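Local coordinates for recombination protein uvsY (PDB 4ZWS), which promotes assembly of UvsX recombinase on single-stranded DNA during phage T4 recombination and helps UvsX displace bound gp32, at residues N28-H39 and F109-R120. Sequence-based numbering, arbitrary orientation.
Sequences NVMLYSKWLNKH and FCSGALDAIKSR
Knobs-into-holes packing joins the two long antiparallel helices of the UvsY subunit, 21-64 and 91-135, with Trp35 set among Cys110, Ala113, Leu114 and Ile117, and Ile117 in return among Asn28, Leu31, Tyr32 and Trp35. The axes of 28-39 and 109-120 approach to 9.2 Å at 165°. Ala113 CB lies over one face of the Trp35 indole, 3.9 Å from the centroid of its six-membered ring, a CH-pi contact. Cys110 SG meets the indole at its edge, 3.8 Å from Trp35 CE3, while the rim atom CH2 of Trp35 lies in plane at the edge of the Phe109 ring. Ile117 divides its branches: CD1 reaches Trp35 CD1, and CG2 turns to Asn28 and the edge of the Tyr32 ring. On the flank of the pair Leu114 CD2 sits over the Tyr32 ring, 3.6 Å from its centroid and 15° off the normal; the Tyr32 hydroxyl is hydrogen-bonded to Phe133 O of a second subunit. Toward the start of 28-39 the packing turns polar. A chi1 of -168° swings the Asn28 amide out to the other helix, where ND2 donates to Ile117 O (3.0 Å) from above the carbonyl plane and OD1 accepts a hydrogen bond from Arg120 NH1 on an in-plane lone pair (2.9 Å). Amide and guanidinium are nearly coplanar, and Leu31 CD1 covers one guanidinium face. Arg120 also forms a salt bridge to Glu24 and hydrogen bonds to the carbonyls of Val14 and Phe15; Trp35 NE1 donates a hydrogen bond to Asp13. Both ends of the buried Asn28 amide are engaged, consistent with its modelled orientation, and tie an apolar helix interface to a buried arginine whose positive charge is probably balanced by Glu24.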
ATOM      1  N   ASN A  28      21.315  21.582 -10.776  1.00 56.32           N
ATOM      2  CA  ASN A  28      20.164  20.839 -10.286  1.00 55.22           C
ATOM      3  C   ASN A  28      20.582  19.941  -9.124  1.00 61.30           C
ATOM      4  O   ASN A  28      19.819  19.730  -8.173  1.00 58.82           O
ATOM      5  CB  ASN A  28      19.519  20.012 -11.393  1.00 55.73           C
ATOM      6  CG  ASN A  28      18.159  19.473 -10.994  1.00 58.69           C
ATOM      7  OD1 ASN A  28      17.183  20.217 -10.926  1.00 54.40           O
ATOM      8  ND2 ASN A  28      18.094  18.177 -10.708  1.00 60.19           N
ATOM      9  N   VAL A  29      21.798  19.406  -9.222  1.00 55.89           N
ATOM     10  CA  VAL A  29      22.356  18.564  -8.169  1.00 61.32           C
ATOM     11  C   VAL A  29      22.562  19.355  -6.892  1.00 56.87           C
ATOM     12  O   VAL A  29      22.294  18.876  -5.795  1.00 58.59           O
ATOM     13  CB  VAL A  29      23.700  17.948  -8.618  1.00 57.84           C
ATOM     14  CG1 VAL A  29      24.146  16.831  -7.687  1.00 58.53           C
ATOM     15  CG2 VAL A  29      23.589  17.480 -10.065  1.00 58.59           C
ATOM     16  N   MET A  30      22.996  20.592  -7.055  1.00 62.86           N
ATOM     17  CA  MET A  30      23.214  21.472  -5.928  1.00 56.52           C
ATOM     18  C   MET A  30      21.879  21.810  -5.285  1.00 59.50           C
ATOM     19  O   MET A  30      21.766  21.840  -4.055  1.00 60.78           O
ATOM     20  CB  MET A  30      23.955  22.731  -6.379  1.00 57.11           C
ATOM     21  CG  MET A  30      25.461  22.622  -6.205  1.00 76.94           C
ATOM     22  SD  MET A  30      26.381  24.067  -6.776  1.00121.18           S
ATOM     23  CE  MET A  30      26.209  23.897  -8.545  1.00 60.51           C
ATOM     24  N   LEU A  31      20.862  22.044  -6.117  1.00 58.31           N
ATOM     25  CA  LEU A  31      19.530  22.336  -5.599  1.00 55.68           C
ATOM     26  C   LEU A  31      18.978  21.201  -4.759  1.00 56.49           C
ATOM     27  O   LEU A  31      18.416  21.432  -3.691  1.00 56.08           O
ATOM     28  CB  LEU A  31      18.553  22.627  -6.734  1.00 53.48           C
ATOM     29  CG  LEU A  31      18.721  23.938  -7.485  1.00 55.85           C
ATOM     30  CD1 LEU A  31      17.724  23.990  -8.624  1.00 56.53           C
ATOM     31  CD2 LEU A  31      18.484  25.078  -6.531  1.00 54.46           C
ATOM     32  N   TYR A  32      19.173  19.974  -5.226  1.00 55.57           N
ATOM     33  CA  TYR A  32      18.679  18.830  -4.497  1.00 51.39           C
ATOM     34  C   TYR A  32      19.354  18.782  -3.138  1.00 61.14           C
ATOM     35  O   TYR A  32      18.699  18.687  -2.094  1.00 50.81           O
ATOM     36  CB  TYR A  32      18.964  17.552  -5.267  1.00 52.24           C
ATOM     37  CG  TYR A  32      18.213  16.345  -4.760  1.00 56.82           C
ATOM     38  CD1 TYR A  32      18.814  15.477  -3.860  1.00 52.59           C
ATOM     39  CD2 TYR A  32      16.895  16.095  -5.137  1.00 51.33           C
ATOM     40  CE1 TYR A  32      18.154  14.388  -3.370  1.00 61.79           C
ATOM     41  CE2 TYR A  32      16.220  14.984  -4.655  1.00 51.30           C
ATOM     42  CZ  TYR A  32      16.862  14.137  -3.767  1.00 55.62           C
ATOM     43  OH  TYR A  32      16.235  13.026  -3.254  1.00 52.12           O
ATOM     44  N   SER A  33      20.671  18.935  -3.166  1.00 58.68           N
ATOM     45  CA  SER A  33      21.469  18.995  -1.955  1.00 53.68           C
ATOM     46  C   SER A  33      20.948  20.090  -0.997  1.00 55.97           C
ATOM     47  O   SER A  33      20.812  19.852   0.205  1.00 52.94           O
ATOM     48  CB  SER A  33      22.929  19.198  -2.326  1.00 55.47           C
ATOM     49  OG  SER A  33      23.685  19.500  -1.188  1.00 72.53           O
ATOM     50  N   LYS A  34      20.654  21.277  -1.534  1.00 55.26           N
ATOM     51  CA  LYS A  34      20.177  22.405  -0.732  1.00 52.48           C
ATOM     52  C   LYS A  34      18.890  22.049   0.006  1.00 51.05           C
ATOM     53  O   LYS A  34      18.760  22.290   1.204  1.00 51.94           O
ATOM     54  CB  LYS A  34      19.909  23.630  -1.598  1.00 52.65           C
ATOM     55  CG  LYS A  34      19.793  24.915  -0.794  1.00 53.26           C
ATOM     56  CD  LYS A  34      18.566  25.706  -1.169  1.00 52.64           C
ATOM     57  CE  LYS A  34      18.597  26.223  -2.569  1.00 57.24           C
ATOM     58  NZ  LYS A  34      17.295  26.858  -2.881  1.00 57.71           N
ATOM     59  N   TRP A  35      17.935  21.486  -0.727  1.00 50.02           N
ATOM     60  CA  TRP A  35      16.640  21.134  -0.155  1.00 51.32           C
ATOM     61  C   TRP A  35      16.742  19.890   0.721  1.00 51.73           C
ATOM     62  O   TRP A  35      15.975  19.726   1.660  1.00 49.23           O
ATOM     63  CB  TRP A  35      15.594  20.945  -1.255  1.00 48.19           C
ATOM     64  CG  TRP A  35      15.118  22.254  -1.817  1.00 50.78           C
ATOM     65  CD1 TRP A  35      15.610  22.905  -2.904  1.00 49.25           C
ATOM     66  CD2 TRP A  35      14.049  23.066  -1.314  1.00 48.01           C
ATOM     67  NE1 TRP A  35      14.919  24.070  -3.113  1.00 49.56           N
ATOM     68  CE2 TRP A  35      13.953  24.192  -2.149  1.00 51.57           C
ATOM     69  CE3 TRP A  35      13.164  22.948  -0.242  1.00 49.28           C
ATOM     70  CZ2 TRP A  35      13.011  25.195  -1.943  1.00 49.11           C
ATOM     71  CZ3 TRP A  35      12.224  23.948  -0.040  1.00 47.83           C
ATOM     72  CH2 TRP A  35      12.158  25.055  -0.887  1.00 50.11           C
ATOM     73  N   LEU A  36      17.708  19.028   0.435  1.00 53.49           N
ATOM     74  CA  LEU A  36      17.941  17.894   1.304  1.00 50.00           C
ATOM     75  C   LEU A  36      18.355  18.392   2.680  1.00 52.00           C
ATOM     76  O   LEU A  36      17.893  17.864   3.692  1.00 55.11           O
ATOM     77  CB  LEU A  36      18.999  16.975   0.704  1.00 51.39           C
ATOM     78  CG  LEU A  36      19.186  15.620   1.375  1.00 56.80           C
ATOM     79  CD1 LEU A  36      17.863  14.884   1.506  1.00 52.56           C
ATOM     80  CD2 LEU A  36      20.143  14.813   0.536  1.00 53.86           C
ATOM     81  N   ASN A  37      19.158  19.452   2.712  1.00 51.36           N
ATOM     82  CA  ASN A  37      19.563  20.091   3.969  1.00 54.89           C
ATOM     83  C   ASN A  37      18.435  20.775   4.721  1.00 51.15           C
ATOM     84  O   ASN A  37      18.376  20.683   5.943  1.00 54.73           O
ATOM     85  CB  ASN A  37      20.688  21.081   3.716  1.00 59.42           C
ATOM     86  CG  ASN A  37      21.967  20.386   3.374  1.00 64.66           C
ATOM     87  OD1 ASN A  37      22.100  19.189   3.631  1.00 63.14           O
ATOM     88  ND2 ASN A  37      22.899  21.103   2.745  1.00 73.84           N
ATOM     89  N   LYS A  38      17.559  21.472   4.003  1.00 50.06           N
ATOM     90  CA  LYS A  38      16.388  22.067   4.635  1.00 49.16           C
ATOM     91  C   LYS A  38      15.624  20.972   5.369  1.00 48.24           C
ATOM     92  O   LYS A  38      15.355  21.087   6.559  1.00 48.33           O
ATOM     93  CB  LYS A  38      15.482  22.740   3.608  1.00 48.39           C
ATOM     94  CG  LYS A  38      15.974  24.073   3.109  1.00 49.47           C
ATOM     95  CD  LYS A  38      15.056  24.609   2.021  1.00 50.16           C
ATOM     96  CE  LYS A  38      15.216  26.108   1.814  1.00 56.69           C
ATOM     97  NZ  LYS A  38      16.609  26.520   1.488  1.00 61.19           N
ATOM     98  N   HIS A  39      15.335  19.894   4.645  1.00 48.52           N
ATOM     99  CA  HIS A  39      14.580  18.739   5.131  1.00 51.52           C
ATOM    100  C   HIS A  39      15.236  18.162   6.383  1.00 47.90           C
ATOM    101  O   HIS A  39      14.587  17.889   7.385  1.00 56.31           O
ATOM    102  CB  HIS A  39      14.495  17.708   4.000  1.00 46.85           C
ATOM    103  CG  HIS A  39      13.648  16.511   4.297  1.00 51.23           C
ATOM    104  ND1 HIS A  39      14.132  15.390   4.936  1.00 56.97           N
ATOM    105  CD2 HIS A  39      12.354  16.239   3.997  1.00 56.42           C
ATOM    106  CE1 HIS A  39      13.171  14.491   5.034  1.00 46.96           C
ATOM    107  NE2 HIS A  39      12.081  14.981   4.472  1.00 52.41           N
ATOM    108  N   PHE A 109       6.545  19.748   2.517  1.00 45.99           N
ATOM    109  CA  PHE A 109       6.798  20.601   1.370  1.00 46.88           C
ATOM    110  C   PHE A 109       8.175  20.306   0.786  1.00 49.11           C
ATOM    111  O   PHE A 109       8.327  20.233  -0.430  1.00 57.36           O
ATOM    112  CB  PHE A 109       6.694  22.080   1.726  1.00 46.03           C
ATOM    113  CG  PHE A 109       6.896  22.978   0.545  1.00 46.41           C
ATOM    114  CD1 PHE A 109       8.152  23.504   0.264  1.00 47.04           C
ATOM    115  CD2 PHE A 109       5.843  23.256  -0.321  1.00 46.43           C
ATOM    116  CE1 PHE A 109       8.352  24.315  -0.851  1.00 47.59           C
ATOM    117  CE2 PHE A 109       6.035  24.067  -1.434  1.00 47.09           C
ATOM    118  CZ  PHE A 109       7.294  24.599  -1.694  1.00 47.61           C
ATOM    119  N   CYS A 110       9.166  20.132   1.649  1.00 47.16           N
ATOM    120  CA  CYS A 110      10.517  19.836   1.196  1.00 48.90           C
ATOM    121  C   CYS A 110      10.614  18.464   0.527  1.00 57.34           C
ATOM    122  O   CYS A 110      11.412  18.293  -0.402  1.00 56.14           O
ATOM    123  CB  CYS A 110      11.500  19.894   2.366  1.00 52.68           C
ATOM    124  SG  CYS A 110      11.768  21.545   3.002  1.00 59.70           S
ATOM    125  N   SER A 111       9.815  17.492   0.986  1.00 57.21           N
ATOM    126  CA  SER A 111       9.749  16.211   0.281  1.00 51.19           C
ATOM    127  C   SER A 111       9.297  16.455  -1.129  1.00 48.46           C
ATOM    128  O   SER A 111       9.926  15.979  -2.076  1.00 54.64           O
ATOM    129  CB  SER A 111       8.822  15.211   0.948  1.00 48.70           C
ATOM    130  OG  SER A 111       9.460  14.621   2.057  1.00 77.61           O
ATOM    131  N   GLY A 112       8.233  17.238  -1.255  1.00 47.79           N
ATOM    132  CA  GLY A 112       7.696  17.585  -2.550  1.00 47.94           C
ATOM    133  C   GLY A 112       8.710  18.320  -3.394  1.00 50.33           C
ATOM    134  O   GLY A 112       8.823  18.082  -4.600  1.00 56.28           O
ATOM    135  N   ALA A 113       9.466  19.201  -2.752  1.00 49.26           N
ATOM    136  CA  ALA A 113      10.486  19.961  -3.445  1.00 52.50           C
ATOM    137  C   ALA A 113      11.526  19.008  -4.021  1.00 58.04           C
ATOM    138  O   ALA A 113      11.951  19.144  -5.168  1.00 50.72           O
ATOM    139  CB  ALA A 113      11.128  20.967  -2.513  1.00 48.59           C
ATOM    140  N   LEU A 114      11.937  18.043  -3.211  1.00 49.52           N
ATOM    141  CA  LEU A 114      12.905  17.065  -3.665  1.00 50.47           C
ATOM    142  C   LEU A 114      12.369  16.280  -4.856  1.00 53.18           C
ATOM    143  O   LEU A 114      13.112  15.987  -5.791  1.00 67.45           O
ATOM    144  CB  LEU A 114      13.297  16.149  -2.518  1.00 55.71           C
ATOM    145  CG  LEU A 114      14.166  16.891  -1.490  1.00 51.23           C
ATOM    146  CD1 LEU A 114      14.327  16.083  -0.238  1.00 51.83           C
ATOM    147  CD2 LEU A 114      15.527  17.259  -2.055  1.00 52.23           C
ATOM    148  N   ASP A 115      11.084  15.941  -4.827  1.00 53.17           N
ATOM    149  CA  ASP A 115      10.455  15.257  -5.956  1.00 57.68           C
ATOM    150  C   ASP A 115      10.519  16.114  -7.207  1.00 60.26           C
ATOM    151  O   ASP A 115      10.871  15.640  -8.292  1.00 52.38           O
ATOM    152  CB  ASP A 115       8.990  14.925  -5.653  1.00 59.63           C
ATOM    153  CG  ASP A 115       8.835  13.735  -4.738  1.00 70.62           C
ATOM    154  OD1 ASP A 115       9.732  12.862  -4.755  1.00 75.03           O
ATOM    155  OD2 ASP A 115       7.817  13.685  -4.002  1.00 65.59           O
ATOM    156  N   ALA A 116      10.184  17.386  -7.033  1.00 57.48           N
ATOM    157  CA  ALA A 116      10.154  18.333  -8.133  1.00 53.56           C
ATOM    158  C   ALA A 116      11.531  18.497  -8.773  1.00 54.12           C
ATOM    159  O   ALA A 116      11.669  18.498  -9.991  1.00 61.13           O
ATOM    160  CB  ALA A 116       9.628  19.672  -7.643  1.00 50.55           C
ATOM    161  N   ILE A 117      12.547  18.604  -7.928  1.00 51.54           N
ATOM    162  CA  ILE A 117      13.903  18.838  -8.379  1.00 53.50           C
ATOM    163  C   ILE A 117      14.477  17.626  -9.081  1.00 59.77           C
ATOM    164  O   ILE A 117      15.199  17.754 -10.078  1.00 66.75           O
ATOM    165  CB  ILE A 117      14.788  19.235  -7.206  1.00 52.12           C
ATOM    166  CG1 ILE A 117      14.327  20.580  -6.668  1.00 51.58           C
ATOM    167  CG2 ILE A 117      16.243  19.297  -7.619  1.00 53.19           C
ATOM    168  CD1 ILE A 117      15.200  21.084  -5.593  1.00 64.14           C
ATOM    169  N   LYS A 118      14.143  16.453  -8.559  1.00 55.81           N
ATOM    170  CA  LYS A 118      14.541  15.197  -9.171  1.00 58.77           C
ATOM    171  C   LYS A 118      13.967  15.151 -10.574  1.00 58.41           C
ATOM    172  O   LYS A 118      14.665  14.851 -11.545  1.00 59.44           O
ATOM    173  CB  LYS A 118      14.049  14.029  -8.322  1.00 57.00           C
ATOM    174  CG  LYS A 118      14.650  12.673  -8.611  1.00 63.53           C
ATOM    175  CD  LYS A 118      14.004  11.660  -7.677  1.00 84.43           C
ATOM    176  CE  LYS A 118      14.684  10.307  -7.718  1.00103.83           C
ATOM    177  NZ  LYS A 118      14.079   9.373  -6.721  1.00113.42           N
ATOM    178  N   SER A 119      12.695  15.512 -10.663  1.00 59.72           N
ATOM    179  CA  SER A 119      11.976  15.585 -11.924  1.00 59.44           C
ATOM    180  C   SER A 119      12.589  16.635 -12.856  1.00 56.51           C
ATOM    181  O   SER A 119      12.695  16.435 -14.066  1.00 57.82           O
ATOM    182  CB  SER A 119      10.506  15.898 -11.647  1.00 56.93           C
ATOM    183  OG  SER A 119       9.809  16.190 -12.841  1.00 83.62           O
ATOM    184  N   ARG A 120      13.022  17.742 -12.273  1.00 55.06           N
ATOM    185  CA  ARG A 120      13.639  18.820 -13.026  1.00 58.80           C
ATOM    186  C   ARG A 120      14.898  18.344 -13.761  1.00 65.05           C
ATOM    187  O   ARG A 120      15.136  18.729 -14.906  1.00 70.03           O
ATOM    188  CB  ARG A 120      13.978  19.980 -12.086  1.00 54.78           C
ATOM    189  CG  ARG A 120      14.564  21.209 -12.766  1.00 55.58           C
ATOM    190  CD  ARG A 120      14.797  22.306 -11.752  1.00 55.00           C
ATOM    191  NE  ARG A 120      15.325  23.512 -12.365  1.00 58.33           N
ATOM    192  CZ  ARG A 120      16.620  23.747 -12.538  1.00 61.01           C
ATOM    193  NH1 ARG A 120      17.518  22.851 -12.146  1.00 63.81           N
ATOM    194  NH2 ARG A 120      17.017  24.872 -13.112  1.00 57.97           N
TER